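Local coordinates for Serine/threonine-protein kinase Tel1 (Chaetomium thermophilum, PDB 6SKY) that is a serine/threonine kinase that probably senses DNA damage and activates checkpoint signalling by phosphorylating proteins such as histone H2A at Ser/Thr-Gln sites, at residues H2293-F2298 with I2378-L2383; R2314-K2319 with Q2361-V2366; L2434-Q2439 with D2845-W2850. All coordinates share one frame; numbering follows the deposited sequence.

How the contacts relate
Contacts 1 and 2 are two stations on the same long helix, 2348-2387. Near its C-terminal part it packs against helix 2286-2303 in contact 1, and further toward its N-terminus it packs against the following helix, 2306-2328, in contact 2. Contact 2 is therefore nested inside the loop closed by contact 1, their centres about 27 Å apart. Both are helix pairs of the FAT region. Contact 3 comes later in the chain and joins two loops, one from the FAT region and one from the kinase region; its centre lies about 26 Å from that of contact 1 and about 34 Å from that of contact 2. All three lie away from the nucleotide and magnesium sites.

Contact 1 of 3, residues H2293-F2298 with I2378-L2383; sequences HQFAVF and IENYLL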
loop_
_atom_site.group_PDB
_atom_site.type_symbol
_atom_site.label_atom_id
_atom_site.label_comp_id
_atom_site.label_asym_id
_atom_site.label_seq_id
_atom_site.Cartn_x
_atom_site.Cartn_y
_atom_site.Cartn_z
ATOM N N HIS A 2293 -28.786 -5.526 -9.494
ATOM C CA HIS A 2293 -27.540 -6.253 -9.312
ATOM C C HIS A 2293 -26.991 -6.060 -7.908
ATOM O O HIS A 2293 -26.496 -7.012 -7.297
ATOM C CB HIS A 2293 -26.518 -5.807 -10.344
ATOM C CG HIS A 2293 -25.215 -6.523 -10.239
ATOM N ND1 HIS A 2293 -25.045 -7.820 -10.664
ATOM C CD2 HIS A 2293 -24.019 -6.125 -9.750
ATOM C CE1 HIS A 2293 -23.797 -8.191 -10.446
ATOM N NE2 HIS A 2293 -23.156 -7.182 -9.888
ATOM N N GLN A 2294 -27.063 -4.838 -7.385
ATOM C CA GLN A 2294 -26.678 -4.575 -6.006
ATOM C C GLN A 2294 -27.392 -5.510 -5.045
ATOM O O GLN A 2294 -26.766 -6.172 -4.210
ATOM C CB GLN A 2294 -27.008 -3.126 -5.672
ATOM C CG GLN A 2294 -26.326 -2.580 -4.463
ATOM C CD GLN A 2294 -24.865 -2.437 -4.685
ATOM O OE1 GLN A 2294 -24.433 -1.796 -5.639
ATOM N NE2 GLN A 2294 -24.079 -3.051 -3.821
ATOM N N PHE A 2295 -28.714 -5.571 -5.151
ATOM C CA PHE A 2295 -29.484 -6.363 -4.205
ATOM C C PHE A 2295 -29.219 -7.853 -4.370
ATOM O O PHE A 2295 -29.135 -8.586 -3.379
ATOM C CB PHE A 2295 -30.963 -6.054 -4.367
ATOM C CG PHE A 2295 -31.769 -6.360 -3.162
ATOM C CD1 PHE A 2295 -31.161 -6.616 -1.962
ATOM C CD2 PHE A 2295 -33.131 -6.409 -3.228
ATOM C CE1 PHE A 2295 -31.902 -6.905 -0.853
ATOM C CE2 PHE A 2295 -33.870 -6.698 -2.123
ATOM C CZ PHE A 2295 -33.258 -6.947 -0.937
ATOM N N ALA A 2296 -29.081 -8.326 -5.608
ATOM C CA ALA A 2296 -28.816 -9.744 -5.831
ATOM C C ALA A 2296 -27.462 -10.154 -5.278
ATOM O O ALA A 2296 -27.338 -11.206 -4.648
ATOM C CB ALA A 2296 -28.895 -10.061 -7.315
ATOM N N VAL A 2297 -26.434 -9.341 -5.501
ATOM C CA VAL A 2297 -25.114 -9.662 -4.976
ATOM C C VAL A 2297 -25.111 -9.623 -3.455
ATOM O O VAL A 2297 -24.470 -10.456 -2.806
ATOM C CB VAL A 2297 -24.070 -8.713 -5.580
ATOM C CG1 VAL A 2297 -22.757 -8.864 -4.880
ATOM C CG2 VAL A 2297 -23.907 -9.019 -7.038
ATOM N N PHE A 2298 -25.845 -8.682 -2.856
ATOM C CA PHE A 2298 -25.976 -8.663 -1.401
ATOM C C PHE A 2298 -26.596 -9.951 -0.876
ATOM O O PHE A 2298 -26.051 -10.588 0.030
ATOM C CB PHE A 2298 -26.803 -7.458 -0.970
ATOM C CG PHE A 2298 -27.117 -7.428 0.492
ATOM C CD1 PHE A 2298 -26.204 -6.940 1.398
ATOM C CD2 PHE A 2298 -28.334 -7.875 0.958
ATOM C CE1 PHE A 2298 -26.493 -6.914 2.727
ATOM C CE2 PHE A 2298 -28.621 -7.852 2.288
ATOM C CZ PHE A 2298 -27.702 -7.370 3.170
ATOM N N ILE A 2378 -32.407 -15.035 -6.515
ATOM C CA ILE A 2378 -32.748 -15.501 -7.854
ATOM C C ILE A 2378 -33.589 -14.466 -8.586
ATOM O O ILE A 2378 -33.341 -14.158 -9.762
ATOM C CB ILE A 2378 -33.455 -16.864 -7.782
ATOM C CG1 ILE A 2378 -32.429 -17.970 -7.600
ATOM C CG2 ILE A 2378 -34.246 -17.119 -9.028
ATOM C CD1 ILE A 2378 -33.027 -19.321 -7.522
ATOM N N GLU A 2379 -34.581 -13.895 -7.903
ATOM C CA GLU A 2379 -35.454 -12.927 -8.550
ATOM C C GLU A 2379 -34.683 -11.710 -9.028
ATOM O O GLU A 2379 -34.904 -11.232 -10.144
ATOM C CB GLU A 2379 -36.558 -12.515 -7.593
ATOM C CG GLU A 2379 -37.298 -11.287 -8.013
ATOM C CD GLU A 2379 -38.342 -10.889 -7.005
ATOM O OE1 GLU A 2379 -38.573 -11.661 -6.055
ATOM O OE2 GLU A 2379 -38.933 -9.805 -7.157
ATOM N N ASN A 2380 -33.763 -11.196 -8.214
ATOM C CA ASN A 2380 -33.047 -9.997 -8.617
ATOM C C ASN A 2380 -31.973 -10.279 -9.653
ATOM O O ASN A 2380 -31.686 -9.406 -10.466
ATOM C CB ASN A 2380 -32.446 -9.309 -7.404
ATOM C CG ASN A 2380 -33.484 -8.674 -6.530
ATOM O OD1 ASN A 2380 -34.239 -7.821 -6.963
ATOM N ND2 ASN A 2380 -33.534 -9.096 -5.289
ATOM N N TYR A 2381 -31.381 -11.474 -9.674
ATOM C CA TYR A 2381 -30.509 -11.819 -10.795
ATOM C C TYR A 2381 -31.284 -11.811 -12.102
ATOM O O TYR A 2381 -30.829 -11.254 -13.108
ATOM C CB TYR A 2381 -29.866 -13.183 -10.577
ATOM C CG TYR A 2381 -28.554 -13.123 -9.859
ATOM C CD1 TYR A 2381 -27.627 -12.161 -10.166
ATOM C CD2 TYR A 2381 -28.251 -14.020 -8.858
ATOM C CE1 TYR A 2381 -26.441 -12.099 -9.510
ATOM C CE2 TYR A 2381 -27.068 -13.961 -8.198
ATOM C CZ TYR A 2381 -26.165 -12.999 -8.528
ATOM O OH TYR A 2381 -24.970 -12.933 -7.868
ATOM N N LEU A 2382 -32.471 -12.414 -12.102
ATOM C CA LEU A 2382 -33.253 -12.451 -13.330
ATOM C C LEU A 2382 -33.724 -11.064 -13.742
ATOM O O LEU A 2382 -33.763 -10.751 -14.933
ATOM C CB LEU A 2382 -34.437 -13.391 -13.170
ATOM C CG LEU A 2382 -34.046 -14.854 -13.220
ATOM C CD1 LEU A 2382 -35.266 -15.689 -13.055
ATOM C CD2 LEU A 2382 -33.368 -15.154 -14.522
ATOM N N LEU A 2383 -34.092 -10.217 -12.782
ATOM C CA LEU A 2383 -34.501 -8.863 -13.131
ATOM C C LEU A 2383 -33.328 -8.040 -13.637
ATOM O O LEU A 2383 -33.492 -7.207 -14.529
ATOM C CB LEU A 2383 -35.145 -8.175 -11.938
ATOM C CG LEU A 2383 -36.526 -8.655 -11.527
ATOM C CD1 LEU A 2383 -36.974 -7.909 -10.307
ATOM C CD2 LEU A 2383 -37.501 -8.451 -12.641
#
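Ala2296 and Asn2380 mark the point where two helical segments come together, their CA atoms 5.1 Å apart. The axes of 2293-2298 and 2378-2383 approach to 8.1 Å and run roughly antiparallel, 147° between their directions, a close spacing consistent with the small alanine at the crossing. Its methyl group lies at the centre of the contact: Ala2296 CB lies 3.6 Å from Asn2380 CB and also sits over one face of the Tyr2381 ring, 3.9 Å from the centroid, a CH-pi contact. The phenol of Tyr2381 reaches on past the alanine to Val2297, where OH and CG2 are 4.1 Å apart. On the other flank, Phe2295 meets the Asn2380 amide at a slant, with the two planes 44° apart and ND2 3.4 Å from Phe2295 CD2. The amide reaches this position because CG of Asn2380 is anti to the backbone carbonyl carbon (chi1 -71°). ND2 also makes a weak hydrogen bond back to Leu2376 O. Without the ring, as with an alanine here, the Ala2296 methyl would probably lose its aromatic cover and Asp2300 its weak bond from the phenol. This is buried helix-on-helix packing within the helical FAT domain: helix 2264-2279 packs on Phe2295 through Leu2272 and Leu2276, helix 2394-2404 meets Tyr2381 through Asp2394 and Arg2397, and helix 2409-2418 lies against Ile2378.

Contact 2 of 3, residues R2314-K2319 with Q2361-V2366; sequences RLQNLK and QELRRV
Leu2315 is the centre of the contact between 2314-2319 and 2361-2366, with Leu2363 facing it; the two near-antiparallel helical segments have axes 10.2 Å apart with 150° between their directions, a distance filled by leucine and valine side chains. Arg2314, just before Leu2315, brings its guanidinium into the neighbourhood of the Glu2362 carboxylate without pairing, NH1 to OE2 being 5.4 Å. Leu2315 itself touches three residues of the other helix: CB faces Leu2363 CD1 at 4.0 Å, while CD1 lies 3.7 Å from both Val2366 CG2 and the CG methylene of Glu2362, whose chain it crosses at about a right angle. Glu2362 bends at chi2 (84°), offering its aliphatic part to the leucine while OE1 accepts a hydrogen bond from Arg2365 NH1 at 3.0 Å, part of a salt bridge, from above the carboxylate plane. Gln2316 then gives a peripheral touch, its CG 4.5 Å from Leu2363 CD2. One turn beyond Leu2315, Lys2319 CD lies 4.1 Å from Leu2363 CD2, extending the apolar strip. This is surface packing in an antiparallel helical hairpin. Leu2312, earlier on helix 2306-2328, continues the seam against Leu2363 and Val2366 of helix 2348-2387, and the second subunit comes close through its Pro2793 at Arg2314 and its Thr2703 at Glu2362.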
loop_
_atom_site.group_PDB
_atom_site.type_symbol
_atom_site.label_atom_id
_atom_site.label_comp_id
_atom_site.label_asym_id
_atom_site.label_seq_id
_atom_site.Cartn_x
_atom_site.Cartn_y
_atom_site.Cartn_z
ATOM N N ARG A 2314 -24.092 -25.877 13.253
ATOM C CA ARG A 2314 -24.154 -26.082 14.695
ATOM C C ARG A 2314 -25.569 -26.417 15.135
ATOM O O ARG A 2314 -25.783 -27.346 15.920
ATOM C CB ARG A 2314 -23.638 -24.839 15.420
ATOM C CG ARG A 2314 -23.854 -24.866 16.924
ATOM C CD ARG A 2314 -23.329 -23.613 17.606
ATOM N NE ARG A 2314 -24.055 -22.420 17.195
ATOM C CZ ARG A 2314 -25.176 -22.000 17.766
ATOM N NH1 ARG A 2314 -25.775 -20.902 17.331
ATOM N NH2 ARG A 2314 -25.702 -22.682 18.769
ATOM N N LEU A 2315 -26.556 -25.675 14.635
ATOM C CA LEU A 2315 -27.935 -25.979 14.991
ATOM C C LEU A 2315 -28.357 -27.347 14.474
ATOM O O LEU A 2315 -29.138 -28.042 15.131
ATOM C CB LEU A 2315 -28.863 -24.892 14.460
ATOM C CG LEU A 2315 -28.594 -23.484 14.992
ATOM C CD1 LEU A 2315 -29.482 -22.478 14.297
ATOM C CD2 LEU A 2315 -28.798 -23.425 16.489
ATOM N N GLN A 2316 -27.827 -27.767 13.325
ATOM C CA GLN A 2316 -28.165 -29.082 12.792
ATOM C C GLN A 2316 -27.585 -30.194 13.655
ATOM O O GLN A 2316 -28.272 -31.177 13.966
ATOM C CB GLN A 2316 -27.667 -29.205 11.356
ATOM C CG GLN A 2316 -28.614 -28.632 10.331
ATOM C CD GLN A 2316 -27.985 -28.532 8.965
ATOM O OE1 GLN A 2316 -26.767 -28.419 8.838
ATOM N NE2 GLN A 2316 -28.813 -28.576 7.929
ATOM N N ASN A 2317 -26.318 -30.065 14.042
ATOM C CA ASN A 2317 -25.723 -31.064 14.922
ATOM C C ASN A 2317 -26.428 -31.095 16.272
ATOM O O ASN A 2317 -26.607 -32.168 16.858
ATOM C CB ASN A 2317 -24.232 -30.794 15.094
ATOM C CG ASN A 2317 -23.502 -30.730 13.774
ATOM O OD1 ASN A 2317 -23.336 -31.741 13.092
ATOM N ND2 ASN A 2317 -23.058 -29.539 13.404
ATOM N N LEU A 2318 -26.844 -29.932 16.778
ATOM C CA LEU A 2318 -27.591 -29.903 18.030
ATOM C C LEU A 2318 -28.907 -30.652 17.898
ATOM O O LEU A 2318 -29.267 -31.450 18.770
ATOM C CB LEU A 2318 -27.849 -28.464 18.470
ATOM C CG LEU A 2318 -26.669 -27.643 18.976
ATOM C CD1 LEU A 2318 -27.165 -26.324 19.538
ATOM C CD2 LEU A 2318 -25.884 -28.417 20.009
ATOM N N LYS A 2319 -29.653 -30.389 16.826
ATOM C CA LYS A 2319 -30.907 -31.106 16.617
ATOM C C LYS A 2319 -30.673 -32.604 16.531
ATOM O O LYS A 2319 -31.407 -33.392 17.138
ATOM C CB LYS A 2319 -31.598 -30.613 15.350
ATOM C CG LYS A 2319 -32.770 -31.475 14.936
ATOM C CD LYS A 2319 -32.899 -31.530 13.428
ATOM C CE LYS A 2319 -34.035 -32.439 13.003
ATOM N NZ LYS A 2319 -34.090 -32.589 11.524
ATOM N N GLN A 2361 -37.686 -24.927 16.656
ATOM C CA GLN A 2361 -38.173 -23.589 16.326
ATOM C C GLN A 2361 -37.033 -22.691 15.862
ATOM O O GLN A 2361 -37.173 -21.943 14.884
ATOM C CB GLN A 2361 -38.885 -22.983 17.532
ATOM C CG GLN A 2361 -39.976 -21.996 17.171
ATOM C CD GLN A 2361 -40.817 -21.582 18.367
ATOM O OE1 GLN A 2361 -40.531 -21.958 19.501
ATOM N NE2 GLN A 2361 -41.861 -20.803 18.115
ATOM N N GLU A 2362 -35.889 -22.763 16.542
ATOM C CA GLU A 2362 -34.731 -21.982 16.115
ATOM C C GLU A 2362 -34.290 -22.364 14.707
ATOM O O GLU A 2362 -33.967 -21.496 13.880
ATOM C CB GLU A 2362 -33.587 -22.178 17.102
ATOM C CG GLU A 2362 -32.262 -21.605 16.647
ATOM C CD GLU A 2362 -32.127 -20.129 16.947
ATOM O OE1 GLU A 2362 -33.144 -19.495 17.295
ATOM O OE2 GLU A 2362 -31.000 -19.604 16.841
ATOM N N LEU A 2363 -34.274 -23.664 14.413
ATOM C CA LEU A 2363 -33.838 -24.116 13.098
ATOM C C LEU A 2363 -34.820 -23.696 12.013
ATOM O O LEU A 2363 -34.404 -23.317 10.912
ATOM C CB LEU A 2363 -33.650 -25.626 13.103
ATOM C CG LEU A 2363 -32.887 -26.186 11.915
ATOM C CD1 LEU A 2363 -31.634 -25.379 11.687
ATOM C CD2 LEU A 2363 -32.545 -27.632 12.168
ATOM N N ARG A 2364 -36.122 -23.759 12.297
ATOM C CA ARG A 2364 -37.099 -23.251 11.339
ATOM C C ARG A 2364 -36.866 -21.779 11.050
ATOM O O ARG A 2364 -36.935 -21.348 9.896
ATOM C CB ARG A 2364 -38.521 -23.456 11.851
ATOM C CG ARG A 2364 -38.960 -24.891 11.938
ATOM C CD ARG A 2364 -38.717 -25.630 10.643
ATOM N NE ARG A 2364 -39.355 -26.943 10.647
ATOM C CZ ARG A 2364 -39.032 -27.933 9.822
ATOM N NH1 ARG A 2364 -39.667 -29.094 9.894
ATOM N NH2 ARG A 2364 -38.069 -27.763 8.929
ATOM N N ARG A 2365 -36.601 -20.987 12.088
ATOM C CA ARG A 2365 -36.346 -19.566 11.871
ATOM C C ARG A 2365 -35.156 -19.357 10.941
ATOM O O ARG A 2365 -35.228 -18.577 9.979
ATOM C CB ARG A 2365 -36.116 -18.874 13.212
ATOM C CG ARG A 2365 -36.164 -17.365 13.156
ATOM C CD ARG A 2365 -35.922 -16.776 14.525
ATOM N NE ARG A 2365 -34.685 -17.280 15.104
ATOM C CZ ARG A 2365 -33.497 -16.715 14.931
ATOM N NH1 ARG A 2365 -32.420 -17.245 15.491
ATOM N NH2 ARG A 2365 -33.386 -15.619 14.194
ATOM N N VAL A 2366 -34.052 -20.061 11.202
ATOM C CA VAL A 2366 -32.854 -19.865 10.384
ATOM C C VAL A 2366 -33.100 -20.294 8.941
ATOM O O VAL A 2366 -32.717 -19.595 7.990
ATOM C CB VAL A 2366 -31.658 -20.607 10.999
ATOM C CG1 VAL A 2366 -30.478 -20.556 10.065
ATOM C CG2 VAL A 2366 -31.293 -19.981 12.311
#

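Contact 3 of 3, residues L2434-Q2439 with D2845-W2850; sequences LSSRLQ and DTLYQW. Unlike the reference sequence in segment 2845-2850: Leu2847 (reference Phe). Residues 2848, 2849, 2850 of segment 2845-2850 come from a tag, linker or insertion.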
loop_
_atom_site.group_PDB
_atom_site.type_symbol
_atom_site.label_atom_id
_atom_site.label_comp_id
_atom_site.label_asym_id
_atom_site.label_seq_id
_atom_site.Cartn_x
_atom_site.Cartn_y
_atom_site.Cartn_z
ATOM N N LEU A 2434 -26.367 -26.277 -20.249
ATOM C CA LEU A 2434 -27.813 -26.420 -20.228
ATOM C C LEU A 2434 -28.255 -27.724 -20.864
ATOM O O LEU A 2434 -29.115 -28.416 -20.323
ATOM C CB LEU A 2434 -28.463 -25.241 -20.941
ATOM C CG LEU A 2434 -28.394 -23.909 -20.210
ATOM C CD1 LEU A 2434 -28.927 -22.817 -21.086
ATOM C CD2 LEU A 2434 -29.178 -23.988 -18.935
ATOM N N SER A 2435 -27.687 -28.070 -22.009
ATOM C CA SER A 2435 -28.046 -29.295 -22.702
ATOM C C SER A 2435 -27.458 -30.533 -22.051
ATOM O O SER A 2435 -27.747 -31.644 -22.497
ATOM C CB SER A 2435 -27.602 -29.219 -24.161
ATOM O OG SER A 2435 -26.198 -29.095 -24.261
ATOM N N SER A 2436 -26.639 -30.376 -21.025
ATOM C CA SER A 2436 -26.114 -31.512 -20.289
ATOM C C SER A 2436 -27.006 -31.925 -19.134
ATOM O O SER A 2436 -26.838 -33.026 -18.606
ATOM C CB SER A 2436 -24.716 -31.188 -19.764
ATOM O OG SER A 2436 -24.402 -31.963 -18.631
ATOM N N ARG A 2437 -27.942 -31.074 -18.730
ATOM C CA ARG A 2437 -28.853 -31.357 -17.635
ATOM C C ARG A 2437 -30.242 -31.734 -18.118
ATOM O O ARG A 2437 -31.155 -31.857 -17.304
ATOM C CB ARG A 2437 -28.944 -30.155 -16.702
ATOM C CG ARG A 2437 -27.640 -29.756 -16.084
ATOM C CD ARG A 2437 -27.231 -30.745 -15.028
ATOM N NE ARG A 2437 -28.289 -30.931 -14.046
ATOM C CZ ARG A 2437 -28.265 -30.439 -12.815
ATOM N NH1 ARG A 2437 -27.226 -29.736 -12.398
ATOM N NH2 ARG A 2437 -29.278 -30.660 -11.998
ATOM N N LEU A 2438 -30.423 -31.907 -19.419
ATOM C CA LEU A 2438 -31.730 -32.246 -19.952
ATOM C C LEU A 2438 -32.105 -33.666 -19.574
ATOM O O LEU A 2438 -31.288 -34.582 -19.664
ATOM C CB LEU A 2438 -31.741 -32.105 -21.467
ATOM C CG LEU A 2438 -31.682 -30.697 -22.021
ATOM C CD1 LEU A 2438 -31.645 -30.743 -23.516
ATOM C CD2 LEU A 2438 -32.885 -29.941 -21.554
ATOM N N GLN A 2439 -33.350 -33.841 -19.145
ATOM C CA GLN A 2439 -33.911 -35.150 -18.866
ATOM C C GLN A 2439 -35.414 -35.063 -19.038
ATOM O O GLN A 2439 -35.993 -33.977 -19.034
ATOM C CB GLN A 2439 -33.554 -35.633 -17.464
ATOM C CG GLN A 2439 -32.221 -36.319 -17.399
ATOM C CD GLN A 2439 -31.844 -36.697 -16.008
ATOM O OE1 GLN A 2439 -32.599 -36.468 -15.069
ATOM N NE2 GLN A 2439 -30.669 -37.281 -15.855
ATOM N N ASP A 2845 -21.536 -29.479 -14.743
ATOM C CA ASP A 2845 -21.557 -30.074 -16.071
ATOM C C ASP A 2845 -21.359 -31.574 -15.896
ATOM O O ASP A 2845 -20.283 -32.022 -15.498
ATOM C CB ASP A 2845 -20.476 -29.462 -16.952
ATOM C CG ASP A 2845 -20.710 -29.714 -18.410
ATOM O OD1 ASP A 2845 -21.707 -30.380 -18.739
ATOM O OD2 ASP A 2845 -19.903 -29.243 -19.232
ATOM N N THR A 2846 -22.408 -32.343 -16.184
ATOM C CA THR A 2846 -22.379 -33.774 -15.918
ATOM C C THR A 2846 -21.337 -34.492 -16.766
ATOM O O THR A 2846 -20.805 -35.528 -16.351
ATOM C CB THR A 2846 -23.759 -34.371 -16.179
ATOM O OG1 THR A 2846 -24.764 -33.461 -15.725
ATOM C CG2 THR A 2846 -23.919 -35.678 -15.443
ATOM N N LEU A 2847 -21.026 -33.956 -17.937
ATOM C CA LEU A 2847 -20.257 -34.665 -18.943
ATOM C C LEU A 2847 -18.790 -34.282 -18.971
ATOM O O LEU A 2847 -18.052 -34.802 -19.808
ATOM C CB LEU A 2847 -20.873 -34.423 -20.320
ATOM C CG LEU A 2847 -22.279 -34.973 -20.528
ATOM C CD1 LEU A 2847 -22.862 -34.465 -21.820
ATOM C CD2 LEU A 2847 -22.219 -36.472 -20.540
ATOM N N TYR A 2848 -18.345 -33.391 -18.095
ATOM C CA TYR A 2848 -16.942 -33.013 -18.043
ATOM C C TYR A 2848 -16.205 -33.950 -17.099
ATOM O O TYR A 2848 -16.626 -34.139 -15.958
ATOM C CB TYR A 2848 -16.782 -31.561 -17.595
ATOM C CG TYR A 2848 -15.358 -31.088 -17.669
ATOM C CD1 TYR A 2848 -14.756 -30.845 -18.887
ATOM C CD2 TYR A 2848 -14.609 -30.903 -16.528
ATOM C CE1 TYR A 2848 -13.462 -30.431 -18.961
ATOM C CE2 TYR A 2848 -13.313 -30.492 -16.595
ATOM C CZ TYR A 2848 -12.744 -30.258 -17.811
ATOM O OH TYR A 2848 -11.442 -29.844 -17.877
ATOM N N GLN A 2849 -15.119 -34.545 -17.579
ATOM C CA GLN A 2849 -14.337 -35.484 -16.790
ATOM C C GLN A 2849 -13.193 -34.753 -16.107
ATOM O O GLN A 2849 -12.452 -34.011 -16.753
ATOM C CB GLN A 2849 -13.776 -36.604 -17.666
ATOM C CG GLN A 2849 -14.718 -37.108 -18.733
ATOM C CD GLN A 2849 -15.891 -37.873 -18.168
ATOM O OE1 GLN A 2849 -16.957 -37.933 -18.777
ATOM N NE2 GLN A 2849 -15.700 -38.471 -17.001
ATOM N N TRP A 2850 -13.039 -34.976 -14.809
ATOM C CA TRP A 2850 -12.009 -34.300 -14.039
ATOM C C TRP A 2850 -10.753 -35.130 -13.869
ATOM O O TRP A 2850 -9.837 -34.707 -13.164
ATOM C CB TRP A 2850 -12.552 -33.901 -12.676
ATOM C CG TRP A 2850 -13.541 -32.830 -12.764
ATOM C CD1 TRP A 2850 -14.869 -32.969 -12.960
ATOM C CD2 TRP A 2850 -13.289 -31.433 -12.673
ATOM N NE1 TRP A 2850 -15.472 -31.745 -12.989
ATOM C CE2 TRP A 2850 -14.517 -30.782 -12.812
ATOM C CE3 TRP A 2850 -12.141 -30.670 -12.481
ATOM C CZ2 TRP A 2850 -14.633 -29.405 -12.766
ATOM C CZ3 TRP A 2850 -12.260 -29.312 -12.432
ATOM C CH2 TRP A 2850 -13.490 -28.689 -12.579
#
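Ser2436 and Asp2845 make the tight part of this contact, which ties a FAT-region loop to a kinase-region loop through side-chain hydrogen bonds, away from the nucleotide site. Each loop contains a type I beta turn, from Leu2434 to Arg2437 and from Asp2845 to Tyr2848, an inserted residue; the CA atoms come nearest at Ser2436 and Thr2846, 6.2 Å apart. Ser2436 OG donates to Asp2845 OD1 at 3.1 Å, meeting that oxygen nearly along its C-O axis. With OG anti to the backbone N (chi1 155°), the hydroxyl is directed into the start of the second turn, where Thr2846 OG1 gives Ser2436 OG a weak hydrogen bond at 3.3 Å. One buried hydroxyl is thus donor to the carboxylate and acceptor from the threonine. The other carboxylate oxygen, Asp2845 OD2, forms a salt bridge with Arg2617, so the aspartate is gripped from two parts of the fold and the arginine would be expected to stabilise its negative charge.

The remaining contacts are looser. Arg2437, bent at chi2 and chi3, passes its CD 3.7 Å from Thr2846 OG1, the two side chains crossing at about a right angle, and the threonine is exposed to solvent. The side chain of Leu2847, which differs from the reference sequence, comes no nearer than 4.1 Å, CG to Ser2436 OG. Together the segments bury just 171 Å².

The FAT-region loop lies between helices 2431-2434 and 2444-2459, and its Ser2436 O accepts from Arg2486 of helix 2483-2497. The kinase-region loop follows helix 2832-2843 and rests on helix 2616-2632, where Ile2621 meets Asp2845.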